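Local structure of ribonucleoside-diphosphate reductase (Pseudomonas aeruginosa, 5IM3) at residues A[149-154]-A[195-200]; A[371-376]-A[600-605]; A[463-468]-A[549-554]; A[608-613]-A[665-670]. The protein probably reduces ribonucleoside diphosphates to deoxyribonucleotides for DNA synthesis, drawing electrons from thioredoxin, and binds dATP as an allosteric nucleotide. One frame throughout, in Å; residues are numbered along the deposited sequence.

Overall arrangement
Along the chain interaction 1 comes first, in the second ATP cone domain; the other three lie in the barrel domain, further along the chain. The centre of interaction 1 is about 43 Å from that of interaction 4 and about 60 Å from that of interaction 3, across the chain's centre. Interaction 2 pairs strands 373-377 and 600-608 and closes a long loop in which interaction 3, a packing of helices 461-465 and 544-558, is nested, their centres about 27 Å apart. Interaction 4, centred about 26 Å from interaction 2, joins the end of strand 600-608 to helix 665-672. Within the barrel domain, strands and outer helices are joined by residues distant in sequence, while interaction 1 belongs to the cone alone.

Interaction 1: residues A[149-154]-A[195-200]; sequences RITRAD and GVAEKD
T151 and V196 hold the backbone core of this contact in the second ATP cone domain, where strand 149-151 of a two-stranded antiparallel sheet meets the chain leading into helix 198-210. Hydrogen bonding centres on V196 O. It takes T151 N in a nearly straight bond (170° at the hydrogen), whose 2.5 Å length is shorter than expected and doubtful as a measure of strength; T151 OG1 adds a weak second bond from 3.1 Å. That hydroxyl sits between the backbone N and carbonyl carbon of its own residue (chi1 67°), which turns it to V196 O and also sets it 3.3 Å from A197 CB. A weak bond from G195 N to R149 O lies beside it; glycine suits G195 because its positive phi would press a CB against the preceding carbonyl.

Apolar contacts come from I150. Its CG2 reaches E198 CB at 3.7 Å, the two side chains crossing at about a right angle, and I150 CD1 faces V196 CG1 at 4.3 Å.

Charge stays at the margin, where R149 pairs with D194. With a single backbone bridge, T151 to A197, the chemistry implies a short peptide-to-peptide link, reinforced by threonine, rather than a continuous sheet.

Interaction 2: residues A[371-376]-A[600-605]; sequences SSCYLT and AVCNLG
C373 and C602 are joined by a disulfide across two antiparallel strands, 373-377 and 600-608, of the ten-stranded alpha-beta barrel of ribonucleotide reductase. In this family such a cysteine pair in the barrel supplies the reducing equivalents for the substrate, and the disulfide is the oxidised form, consistent with the thioredoxin-dependent reaction.

The tight part surrounds the sulfurs. C373 carries SG anti to its backbone N (chi1 166°), swinging it to C602 SG at 2.0 Å with chi3 -57°; the 3.4 Å between C373 CB and C602 CB follows from this covalent link. C373 was modelled in two conformers, of which this is one. L375 CD1 packs on C602 SG at 3.7 Å, on the side where L375 and the small A600 also meet. Backbone bonds hold the register: C602 N gives to C373 O at 2.9 Å and L375 N to A600 O at 3.0 Å.

The other face holds ordinary apolar packing, Y374 CE1 lying 3.9 Å from V601 CG1 with the side chains side by side; helix 646-655 covers V601. The solvent side is that of C373, itself partly exposed, whereas C602 is buried.

A serine and an asparagine suit a buried polar spot: N603 ND2 gives to P657 O, N603 OD1 accepts from N652 ND2 of helix 646-655, and S371 OG donates in the carbonyl plane to a lone pair of N603 OD1, 2.5 Å away.

Interaction 3: residues A[463-468]-A[549-554]; sequences EFLELR and RKMLSM
Two helices of the ribonucleotide reductase barrel domain meet here: the C-terminal end of helix 461-465, with the turn after it, lies against the middle of helix 544-558. L465 provides the apolar centre. Its CD1 methyl touches both K550 CG and M551 CG at 3.7 Å, so the leucine fork enters between neighbouring residues of the longer helix and crosses both side chains at a slant. Leucine suits this place because both methyls of its fork rest on M551 CG, CD2 at 3.9 Å. M554, one turn along from K550 and M551, is bent at chi2 (-60°) and again at chi3; it brings CG to 3.2 Å from L465 O, and its SD lies 4.2 Å from E466 CA. A flexible thioether fits such a curved path over backbone.

The polar part is one salt bridge. K550 starts with CG anti to its backbone N (chi1 -178°), bends at chi2 and then extends, delivering NZ to E466 OE1 at 2.8 Å. The ammonium meets that oxygen on the anti side, 28° out of the carboxylate plane. E466 and K550 cross at about a right angle; their long chains let the charges meet above the apolar layer, and both residues are partly exposed.

Beneath them, L465 leans on N485 and M551 on I487 of barrel strand 482-487, while F464 and L467 face helix 427-440. The pair of helices thus forms part of the layer around the barrel strands.

Interaction 4: residues A[608-613]-A[665-670]; sequences NLVNHI and FQDALY
The first torsions of L609 and V610 bring their branches to helix 665-672: L609 CG lies anti to its carbonyl carbon (chi1 -74°), and V610 keeps CG1 anti to the backbone N (chi1 167°), leaving CG2 to meet the helix. The setting is the barrel domain, where strand 600-608 ends in a short 3-10 turn packed against the first turn of that helix.

L609 CD1 comes to F665 CD1 at 3.8 Å, at the edge of the ring and near its plane, and the two side chains run alongside each other. A668 is small enough for the chains to come close: its CB touches L609 CB at 4.2 Å and, from a direction roughly at right angles, I613 CG1 at 4.0 Å. All of this contact is apolar. Polar groups serve the turn itself, H612 ND1 donating to N608 O at 2.7 Å with that oxygen in the ring plane, while H612 NE2 is hydrogen-bonded to T626 OG1 of helix 620-640.

F665 has a second partner in R866, a cation-pi contact, and helix 679-707 covers it through A685. Valine suits the helix flank because its branch at CB turns CG1 elsewhere and sets V610 CG2 directly against the helix, 3.4 Å from D667 CB.

Interaction 1: residues A[149-154]-A[195-200]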
loop_
_atom_site.group_PDB
_atom_site.type_symbol
_atom_site.label_atom_id
_atom_site.label_comp_id
_atom_site.label_asym_id
_atom_site.label_seq_id
_atom_site.Cartn_x
_atom_site.Cartn_y
_atom_site.Cartn_z
ATOM N N ARG A 149 22.997 64.439 -3.177
ATOM C CA ARG A 149 24.325 64.588 -3.754
ATOM C C ARG A 149 24.870 63.206 -4.097
ATOM O O ARG A 149 25.017 62.355 -3.212
ATOM C CB ARG A 149 25.257 65.321 -2.789
ATOM C CG ARG A 149 24.908 66.790 -2.607
ATOM C CD ARG A 149 25.624 67.397 -1.412
ATOM N NE ARG A 149 25.052 66.949 -0.145
ATOM C CZ ARG A 149 25.508 67.309 1.051
ATOM N NH1 ARG A 149 26.549 68.126 1.151
ATOM N NH2 ARG A 149 24.922 66.854 2.151
ATOM N N ILE A 150 25.157 62.985 -5.376
ATOM C CA ILE A 150 25.662 61.699 -5.840
ATOM C C ILE A 150 27.150 61.610 -5.529
ATOM O O ILE A 150 27.927 62.503 -5.889
ATOM C CB ILE A 150 25.395 61.524 -7.344
ATOM C CG1 ILE A 150 23.905 61.722 -7.650
ATOM C CG2 ILE A 150 25.857 60.151 -7.817
ATOM C CD1 ILE A 150 22.976 60.799 -6.874
ATOM N N THR A 151 27.551 60.530 -4.864
ATOM C CA THR A 151 28.941 60.332 -4.476
ATOM C C THR A 151 29.712 59.683 -5.618
ATOM O O THR A 151 29.311 58.635 -6.136
ATOM C CB THR A 151 29.037 59.465 -3.219
ATOM O OG1 THR A 151 28.587 58.136 -3.511
ATOM C CG2 THR A 151 28.189 60.045 -2.101
ATOM N N ARG A 152 30.820 60.310 -6.004
ATOM C CA ARG A 152 31.658 59.807 -7.079
ATOM C C ARG A 152 32.633 58.756 -6.550
ATOM O O ARG A 152 32.905 58.669 -5.349
ATOM C CB ARG A 152 32.416 60.962 -7.738
ATOM C CG ARG A 152 33.408 60.535 -8.802
ATOM C CD ARG A 152 33.950 61.714 -9.585
ATOM N NE ARG A 152 35.218 61.381 -10.228
ATOM C CZ ARG A 152 35.336 60.590 -11.289
ATOM N NH1 ARG A 152 34.261 60.039 -11.839
ATOM N NH2 ARG A 152 36.535 60.343 -11.801
ATOM N N ALA A 153 33.155 57.942 -7.473
ATOM C CA ALA A 153 34.083 56.877 -7.102
ATOM C C ALA A 153 35.262 57.417 -6.300
ATOM O O ALA A 153 35.645 56.843 -5.274
ATOM C CB ALA A 153 34.575 56.156 -8.358
ATOM N N ASP A 154 35.857 58.523 -6.756
ATOM C CA ASP A 154 37.016 59.080 -6.065
ATOM C C ASP A 154 36.680 59.555 -4.655
ATOM O O ASP A 154 37.594 59.747 -3.846
ATOM C CB ASP A 154 37.613 60.236 -6.875
ATOM C CG ASP A 154 36.597 61.319 -7.199
ATOM O OD1 ASP A 154 35.607 61.466 -6.449
ATOM O OD2 ASP A 154 36.794 62.032 -8.205
ATOM N N GLY A 195 23.949 61.219 -0.299
ATOM C CA GLY A 195 25.163 60.436 -0.360
ATOM C C GLY A 195 25.054 59.143 -1.136
ATOM O O GLY A 195 25.853 58.230 -0.893
ATOM N N VAL A 196 24.089 59.029 -2.050
ATOM C CA VAL A 196 24.004 57.858 -2.911
ATOM C C VAL A 196 25.172 57.863 -3.889
ATOM O O VAL A 196 25.653 58.919 -4.318
ATOM C CB VAL A 196 22.653 57.835 -3.651
ATOM C CG1 VAL A 196 22.718 56.978 -4.911
ATOM C CG2 VAL A 196 21.558 57.316 -2.735
ATOM N N ALA A 197 25.638 56.669 -4.243
ATOM C CA ALA A 197 26.644 56.517 -5.282
ATOM C C ALA A 197 25.960 56.284 -6.622
ATOM O O ALA A 197 24.915 55.629 -6.693
ATOM C CB ALA A 197 27.583 55.354 -4.965
ATOM N N GLU A 198 26.553 56.826 -7.689
ATOM C CA GLU A 198 26.015 56.583 -9.020
ATOM C C GLU A 198 26.013 55.101 -9.370
ATOM O O GLU A 198 25.355 54.708 -10.340
ATOM C CB GLU A 198 26.806 57.382 -10.062
ATOM C CG GLU A 198 28.228 56.891 -10.300
ATOM C CD GLU A 198 28.342 55.958 -11.495
ATOM O OE1 GLU A 198 27.554 56.111 -12.454
ATOM O OE2 GLU A 198 29.220 55.069 -11.476
ATOM N N LYS A 199 26.725 54.274 -8.600
ATOM C CA LYS A 199 26.694 52.831 -8.814
ATOM C C LYS A 199 25.316 52.260 -8.501
ATOM O O LYS A 199 24.707 51.585 -9.339
ATOM C CB LYS A 199 27.763 52.158 -7.954
ATOM C CG LYS A 199 29.189 52.555 -8.297
ATOM C CD LYS A 199 29.666 51.869 -9.566
ATOM C CE LYS A 199 31.125 52.183 -9.856
ATOM N NZ LYS A 199 31.662 51.361 -10.976
ATOM N N ASP A 200 24.808 52.521 -7.299
ATOM C CA ASP A 200 23.529 51.971 -6.870
ATOM C C ASP A 200 22.357 52.913 -7.131
ATOM O O ASP A 200 21.241 52.628 -6.686
ATOM C CB ASP A 200 23.580 51.592 -5.384
ATOM C CG ASP A 200 24.165 52.687 -4.515
ATOM O OD1 ASP A 200 23.964 53.876 -4.833
ATOM O OD2 ASP A 200 24.829 52.353 -3.512
#

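Interaction 2: residues A[371-376]-A[600-605]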
loop_
_atom_site.group_PDB
_atom_site.type_symbol
_atom_site.label_atom_id
_atom_site.label_comp_id
_atom_site.label_asym_id
_atom_site.label_seq_id
_atom_site.Cartn_x
_atom_site.Cartn_y
_atom_site.Cartn_z
ATOM N N SER A 371 33.119 24.204 -31.410
ATOM C CA SER A 371 32.193 23.090 -31.291
ATOM C C SER A 371 32.596 22.255 -30.087
ATOM O O SER A 371 33.786 22.012 -29.863
ATOM C CB SER A 371 32.193 22.224 -32.556
ATOM O OG SER A 371 31.894 23.000 -33.703
ATOM N N SER A 372 31.603 21.816 -29.312
ATOM C CA SER A 372 31.884 21.101 -28.072
ATOM C C SER A 372 31.002 19.865 -27.913
ATOM O O SER A 372 30.690 19.465 -26.787
ATOM C CB SER A 372 31.709 22.029 -26.868
ATOM O OG SER A 372 30.366 22.466 -26.755
ATOM N N CYS A 373 30.605 19.249 -29.031
ATOM C CA CYS A 373 29.711 18.094 -29.067
ATOM C C CYS A 373 30.356 17.010 -29.917
ATOM O O CYS A 373 30.720 17.266 -31.069
ATOM C CB CYS A 373 28.341 18.494 -29.644
ATOM S SG CYS A 373 27.193 17.148 -30.156
ATOM N N TYR A 374 30.498 15.804 -29.360
ATOM C CA TYR A 374 31.235 14.747 -30.043
ATOM C C TYR A 374 30.554 13.398 -29.876
ATOM O O TYR A 374 29.846 13.155 -28.896
ATOM C CB TYR A 374 32.675 14.630 -29.518
ATOM C CG TYR A 374 33.404 15.945 -29.404
ATOM C CD1 TYR A 374 34.111 16.467 -30.476
ATOM C CD2 TYR A 374 33.383 16.663 -28.219
ATOM C CE1 TYR A 374 34.779 17.670 -30.367
ATOM C CE2 TYR A 374 34.043 17.858 -28.101
ATOM C CZ TYR A 374 34.738 18.362 -29.175
ATOM O OH TYR A 374 35.391 19.559 -29.038
ATOM N N LEU A 375 30.802 12.516 -30.847
ATOM C CA LEU A 375 30.349 11.133 -30.821
ATOM C C LEU A 375 31.550 10.220 -31.021
ATOM O O LEU A 375 32.405 10.483 -31.871
ATOM C CB LEU A 375 29.303 10.841 -31.912
ATOM C CG LEU A 375 27.950 11.561 -31.845
ATOM C CD1 LEU A 375 28.048 13.010 -32.315
ATOM C CD2 LEU A 375 26.921 10.798 -32.673
ATOM N N THR A 376 31.608 9.143 -30.239
ATOM C CA THR A 376 32.692 8.177 -30.325
ATOM C C THR A 376 32.123 6.768 -30.337
ATOM O O THR A 376 30.967 6.533 -29.977
ATOM C CB THR A 376 33.677 8.304 -29.153
ATOM O OG1 THR A 376 33.064 7.808 -27.956
ATOM C CG2 THR A 376 34.102 9.754 -28.944
ATOM N N ALA A 600 33.079 12.120 -34.425
ATOM C CA ALA A 600 32.188 13.074 -35.072
ATOM C C ALA A 600 32.026 14.324 -34.212
ATOM O O ALA A 600 31.988 14.250 -32.981
ATOM C CB ALA A 600 30.827 12.437 -35.333
ATOM N N VAL A 601 31.936 15.476 -34.874
ATOM C CA VAL A 601 31.853 16.775 -34.216
ATOM C C VAL A 601 30.554 17.444 -34.647
ATOM O O VAL A 601 30.261 17.517 -35.846
ATOM C CB VAL A 601 33.059 17.667 -34.568
ATOM C CG1 VAL A 601 33.095 18.896 -33.669
ATOM C CG2 VAL A 601 34.361 16.885 -34.471
ATOM N N CYS A 602 29.788 17.942 -33.677
ATOM C CA CYS A 602 28.535 18.636 -33.959
ATOM C C CYS A 602 28.790 20.138 -33.982
ATOM O O CYS A 602 29.161 20.727 -32.960
ATOM C CB CYS A 602 27.461 18.304 -32.926
ATOM S SG CYS A 602 27.663 16.704 -32.097
ATOM N N ASN A 603 28.585 20.751 -35.141
ATOM C CA ASN A 603 28.738 22.191 -35.321
ATOM C C ASN A 603 27.338 22.775 -35.519
ATOM O O ASN A 603 26.684 22.497 -36.531
ATOM C CB ASN A 603 29.665 22.480 -36.500
ATOM C CG ASN A 603 30.830 21.488 -36.582
ATOM O OD1 ASN A 603 31.764 21.536 -35.779
ATOM N ND2 ASN A 603 30.772 20.585 -37.556
ATOM N N LEU A 604 26.876 23.574 -34.550
ATOM C CA LEU A 604 25.451 23.824 -34.369
ATOM C C LEU A 604 25.112 25.307 -34.328
ATOM O O LEU A 604 25.906 26.142 -33.885
ATOM C CB LEU A 604 24.943 23.184 -33.073
ATOM C CG LEU A 604 25.168 21.684 -32.932
ATOM C CD1 LEU A 604 24.708 21.211 -31.556
ATOM C CD2 LEU A 604 24.449 20.934 -34.044
ATOM N N GLY A 605 23.893 25.606 -34.774
ATOM C CA GLY A 605 23.288 26.922 -34.667
ATOM C C GLY A 605 21.804 26.787 -34.926
ATOM O O GLY A 605 21.336 25.760 -35.423
#

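Interaction 3: residues A[463-468]-A[549-554]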
loop_
_atom_site.group_PDB
_atom_site.type_symbol
_atom_site.label_atom_id
_atom_site.label_comp_id
_atom_site.label_asym_id
_atom_site.label_seq_id
_atom_site.Cartn_x
_atom_site.Cartn_y
_atom_site.Cartn_z
ATOM N N GLU A 463 21.538 -5.149 -16.865
ATOM C CA GLU A 463 22.272 -4.318 -15.915
ATOM C C GLU A 463 22.322 -2.866 -16.385
ATOM O O GLU A 463 22.263 -1.945 -15.562
ATOM C CB GLU A 463 23.686 -4.875 -15.718
ATOM C CG GLU A 463 24.489 -4.213 -14.602
ATOM C CD GLU A 463 25.910 -4.757 -14.497
ATOM O OE1 GLU A 463 26.338 -5.498 -15.411
ATOM O OE2 GLU A 463 26.605 -4.435 -13.507
ATOM N N PHE A 464 22.408 -2.647 -17.700
ATOM C CA PHE A 464 22.496 -1.293 -18.248
ATOM C C PHE A 464 21.264 -0.467 -17.898
ATOM O O PHE A 464 21.376 0.710 -17.546
ATOM C CB PHE A 464 22.675 -1.373 -19.766
ATOM C CG PHE A 464 22.958 -0.054 -20.438
ATOM C CD1 PHE A 464 24.231 0.492 -20.422
ATOM C CD2 PHE A 464 21.958 0.613 -21.135
ATOM C CE1 PHE A 464 24.499 1.693 -21.063
ATOM C CE2 PHE A 464 22.220 1.815 -21.777
ATOM C CZ PHE A 464 23.494 2.353 -21.740
ATOM N N LEU A 465 20.075 -1.070 -17.992
ATOM C CA LEU A 465 18.842 -0.330 -17.749
ATOM C C LEU A 465 18.751 0.199 -16.326
ATOM O O LEU A 465 17.993 1.143 -16.081
ATOM C CB LEU A 465 17.623 -1.213 -18.038
ATOM C CG LEU A 465 17.533 -1.852 -19.424
ATOM C CD1 LEU A 465 16.260 -2.671 -19.538
ATOM C CD2 LEU A 465 17.585 -0.814 -20.519
ATOM N N GLU A 466 19.499 -0.376 -15.387
ATOM C CA GLU A 466 19.349 -0.049 -13.975
ATOM C C GLU A 466 20.457 0.851 -13.454
ATOM O O GLU A 466 20.501 1.128 -12.251
ATOM C CB GLU A 466 19.298 -1.327 -13.138
ATOM C CG GLU A 466 18.221 -2.303 -13.561
ATOM C CD GLU A 466 17.873 -3.287 -12.461
ATOM O OE1 GLU A 466 16.822 -3.953 -12.566
ATOM O OE2 GLU A 466 18.645 -3.383 -11.481
ATOM N N LEU A 467 21.344 1.325 -14.330
ATOM C CA LEU A 467 22.508 2.083 -13.883
ATOM C C LEU A 467 22.144 3.359 -13.131
ATOM O O LEU A 467 22.978 3.866 -12.376
ATOM C CB LEU A 467 23.393 2.427 -15.082
ATOM C CG LEU A 467 24.212 1.279 -15.680
ATOM C CD1 LEU A 467 24.875 1.709 -16.981
ATOM C CD2 LEU A 467 25.260 0.797 -14.686
ATOM N N ARG A 468 20.934 3.892 -13.309
ATOM C CA ARG A 468 20.562 5.163 -12.698
ATOM C C ARG A 468 19.543 5.013 -11.569
ATOM O O ARG A 468 18.934 6.005 -11.156
ATOM C CB ARG A 468 20.038 6.123 -13.765
ATOM C CG ARG A 468 21.089 6.525 -14.805
ATOM C CD ARG A 468 22.207 7.363 -14.194
ATOM N NE ARG A 468 21.699 8.608 -13.622
ATOM C CZ ARG A 468 21.722 9.791 -14.231
ATOM N NH1 ARG A 468 22.245 9.920 -15.445
ATOM N NH2 ARG A 468 21.227 10.855 -13.615
ATOM N N ARG A 549 8.965 -3.571 -21.321
ATOM C CA ARG A 549 8.360 -3.069 -20.090
ATOM C C ARG A 549 9.423 -2.601 -19.103
ATOM O O ARG A 549 9.262 -1.560 -18.454
ATOM C CB ARG A 549 7.482 -4.156 -19.461
ATOM C CG ARG A 549 6.923 -3.802 -18.088
ATOM C CD ARG A 549 6.035 -4.911 -17.527
ATOM N NE ARG A 549 4.762 -5.021 -18.237
ATOM C CZ ARG A 549 3.721 -5.732 -17.808
ATOM N NH1 ARG A 549 3.790 -6.401 -16.663
ATOM N NH2 ARG A 549 2.600 -5.771 -18.521
ATOM N N LYS A 550 10.512 -3.361 -18.971
ATOM C CA LYS A 550 11.596 -2.952 -18.083
ATOM C C LYS A 550 12.225 -1.648 -18.555
ATOM O O LYS A 550 12.558 -0.777 -17.741
ATOM C CB LYS A 550 12.645 -4.061 -18.004
ATOM C CG LYS A 550 13.806 -3.774 -17.063
ATOM C CD LYS A 550 13.349 -3.742 -15.614
ATOM C CE LYS A 550 14.529 -3.666 -14.664
ATOM N NZ LYS A 550 14.092 -3.599 -13.243
ATOM N N MET A 551 12.391 -1.492 -19.870
ATOM C CA MET A 551 12.962 -0.262 -20.406
ATOM C C MET A 551 12.086 0.941 -20.073
ATOM O O MET A 551 12.595 2.000 -19.690
ATOM C CB MET A 551 13.151 -0.396 -21.919
ATOM C CG MET A 551 14.159 -1.469 -22.321
ATOM S SD MET A 551 13.958 -2.056 -24.016
ATOM C CE MET A 551 14.317 -0.562 -24.949
ATOM N N LEU A 552 10.764 0.797 -20.200
ATOM C CA LEU A 552 9.884 1.933 -19.935
ATOM C C LEU A 552 9.770 2.224 -18.444
ATOM O O LEU A 552 9.655 3.392 -18.054
ATOM C CB LEU A 552 8.502 1.684 -20.539
ATOM C CG LEU A 552 8.481 1.478 -22.056
ATOM C CD1 LEU A 552 7.050 1.272 -22.536
ATOM C CD2 LEU A 552 9.138 2.643 -22.796
ATOM N N SER A 553 9.818 1.196 -17.598
ATOM C CA SER A 553 9.728 1.433 -16.161
ATOM C C SER A 553 10.978 2.128 -15.636
ATOM O O SER A 553 10.891 2.970 -14.735
ATOM C CB SER A 553 9.488 0.115 -15.420
ATOM O OG SER A 553 10.603 -0.744 -15.535
ATOM N N MET A 554 12.152 1.796 -16.188
ATOM C CA MET A 554 13.372 2.498 -15.794
ATOM C C MET A 554 13.368 3.934 -16.302
ATOM O O MET A 554 13.771 4.854 -15.581
ATOM C CB MET A 554 14.605 1.757 -16.312
ATOM C CG MET A 554 14.916 0.458 -15.582
ATOM S SD MET A 554 15.239 0.694 -13.823
ATOM C CE MET A 554 13.633 0.275 -13.126
#

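Interaction 4: residues A[608-613]-A[665-670]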
loop_
_atom_site.group_PDB
_atom_site.type_symbol
_atom_site.label_atom_id
_atom_site.label_comp_id
_atom_site.label_asym_id
_atom_site.label_seq_id
_atom_site.Cartn_x
_atom_site.Cartn_y
_atom_site.Cartn_z
ATOM N N ASN A 608 15.902 31.594 -35.581
ATOM C CA ASN A 608 14.899 32.175 -34.694
ATOM C C ASN A 608 13.617 32.357 -35.501
ATOM O O ASN A 608 13.465 33.338 -36.234
ATOM C CB ASN A 608 15.396 33.495 -34.116
ATOM C CG ASN A 608 14.350 34.203 -33.283
ATOM O OD1 ASN A 608 13.283 33.658 -33.001
ATOM N ND2 ASN A 608 14.655 35.429 -32.878
ATOM N N LEU A 609 12.695 31.400 -35.367
ATOM C CA LEU A 609 11.461 31.442 -36.145
ATOM C C LEU A 609 10.646 32.697 -35.859
ATOM O O LEU A 609 9.993 33.227 -36.765
ATOM C CB LEU A 609 10.624 30.192 -35.864
ATOM C CG LEU A 609 11.129 28.899 -36.504
ATOM C CD1 LEU A 609 10.350 27.693 -35.987
ATOM C CD2 LEU A 609 11.034 28.990 -38.022
ATOM N N VAL A 610 10.672 33.188 -34.619
ATOM C CA VAL A 610 9.880 34.364 -34.270
ATOM C C VAL A 610 10.219 35.530 -35.188
ATOM O O VAL A 610 9.330 36.255 -35.647
ATOM C CB VAL A 610 10.090 34.730 -32.790
ATOM C CG1 VAL A 610 9.521 36.124 -32.485
ATOM C CG2 VAL A 610 9.444 33.678 -31.900
ATOM N N ASN A 611 11.506 35.735 -35.464
ATOM C CA ASN A 611 11.921 36.828 -36.335
ATOM C C ASN A 611 11.577 36.582 -37.796
ATOM O O ASN A 611 11.933 37.414 -38.642
ATOM C CB ASN A 611 13.423 37.071 -36.193
ATOM C CG ASN A 611 13.758 37.976 -35.022
ATOM O OD1 ASN A 611 12.974 38.117 -34.084
ATOM N ND2 ASN A 611 14.927 38.605 -35.078
ATOM N N HIS A 612 10.907 35.473 -38.116
ATOM C CA HIS A 612 10.458 35.198 -39.476
ATOM C C HIS A 612 8.945 35.045 -39.551
ATOM O O HIS A 612 8.428 34.457 -40.506
ATOM C CB HIS A 612 11.163 33.956 -40.019
ATOM C CG HIS A 612 12.652 34.086 -40.036
ATOM N ND1 HIS A 612 13.425 33.908 -38.909
ATOM C CD2 HIS A 612 13.507 34.413 -41.033
ATOM C CE1 HIS A 612 14.694 34.103 -39.217
ATOM N NE2 HIS A 612 14.771 34.412 -40.498
ATOM N N ILE A 613 8.227 35.565 -38.557
ATOM C CA ILE A 613 6.772 35.634 -38.570
ATOM C C ILE A 613 6.388 37.101 -38.696
ATOM O O ILE A 613 6.689 37.911 -37.810
ATOM C CB ILE A 613 6.155 35.008 -37.309
ATOM C CG1 ILE A 613 6.551 33.532 -37.181
ATOM C CG2 ILE A 613 4.633 35.155 -37.329
ATOM C CD1 ILE A 613 6.010 32.639 -38.286
ATOM N N PHE A 665 9.669 28.094 -31.712
ATOM C CA PHE A 665 8.548 27.444 -32.386
ATOM C C PHE A 665 7.239 27.715 -31.657
ATOM O O PHE A 665 6.239 28.101 -32.272
ATOM C CB PHE A 665 8.802 25.940 -32.492
ATOM C CG PHE A 665 7.752 25.204 -33.275
ATOM C CD1 PHE A 665 7.837 25.107 -34.654
ATOM C CD2 PHE A 665 6.674 24.617 -32.632
ATOM C CE1 PHE A 665 6.872 24.435 -35.377
ATOM C CE2 PHE A 665 5.704 23.945 -33.350
ATOM C CZ PHE A 665 5.806 23.852 -34.725
ATOM N N GLN A 666 7.224 27.511 -30.338
ATOM C CA GLN A 666 6.011 27.765 -29.570
ATOM C C GLN A 666 5.582 29.219 -29.702
ATOM O O GLN A 666 4.394 29.512 -29.879
ATOM C CB GLN A 666 6.238 27.392 -28.103
ATOM C CG GLN A 666 5.123 27.808 -27.146
ATOM C CD GLN A 666 3.851 27.001 -27.328
ATOM O OE1 GLN A 666 3.584 26.069 -26.571
ATOM N NE2 GLN A 666 3.059 27.358 -28.329
ATOM N N ASP A 667 6.539 30.148 -29.634
ATOM C CA ASP A 667 6.214 31.559 -29.799
ATOM C C ASP A 667 5.736 31.859 -31.215
ATOM O O ASP A 667 4.882 32.731 -31.407
ATOM C CB ASP A 667 7.428 32.417 -29.449
ATOM C CG ASP A 667 7.758 32.383 -27.966
ATOM O OD1 ASP A 667 7.071 31.654 -27.219
ATOM O OD2 ASP A 667 8.709 33.077 -27.548
ATOM N N ALA A 668 6.263 31.149 -32.213
ATOM C CA ALA A 668 5.764 31.321 -33.572
ATOM C C ALA A 668 4.319 30.853 -33.689
ATOM O O ALA A 668 3.534 31.434 -34.446
ATOM C CB ALA A 668 6.655 30.571 -34.562
ATOM N N LEU A 669 3.952 29.795 -32.957
ATOM C CA LEU A 669 2.558 29.362 -32.926
ATOM C C LEU A 669 1.661 30.446 -32.338
ATOM O O LEU A 669 0.574 30.713 -32.861
ATOM C CB LEU A 669 2.422 28.069 -32.117
ATOM C CG LEU A 669 3.014 26.784 -32.694
ATOM C CD1 LEU A 669 2.889 25.657 -31.681
ATOM C CD2 LEU A 669 2.339 26.395 -33.997
ATOM N N TYR A 670 2.098 31.076 -31.244
ATOM C CA TYR A 670 1.319 32.157 -30.650
ATOM C C TYR A 670 1.008 33.238 -31.677
ATOM O O TYR A 670 -0.131 33.705 -31.781
ATOM C CB TYR A 670 2.075 32.765 -29.464
ATOM C CG TYR A 670 2.239 31.862 -28.257
ATOM C CD1 TYR A 670 1.310 30.868 -27.964
ATOM C CD2 TYR A 670 3.322 32.015 -27.401
ATOM C CE1 TYR A 670 1.461 30.050 -26.857
ATOM C CE2 TYR A 670 3.484 31.201 -26.295
ATOM C CZ TYR A 670 2.550 30.222 -26.026
ATOM O OH TYR A 670 2.707 29.414 -24.923
#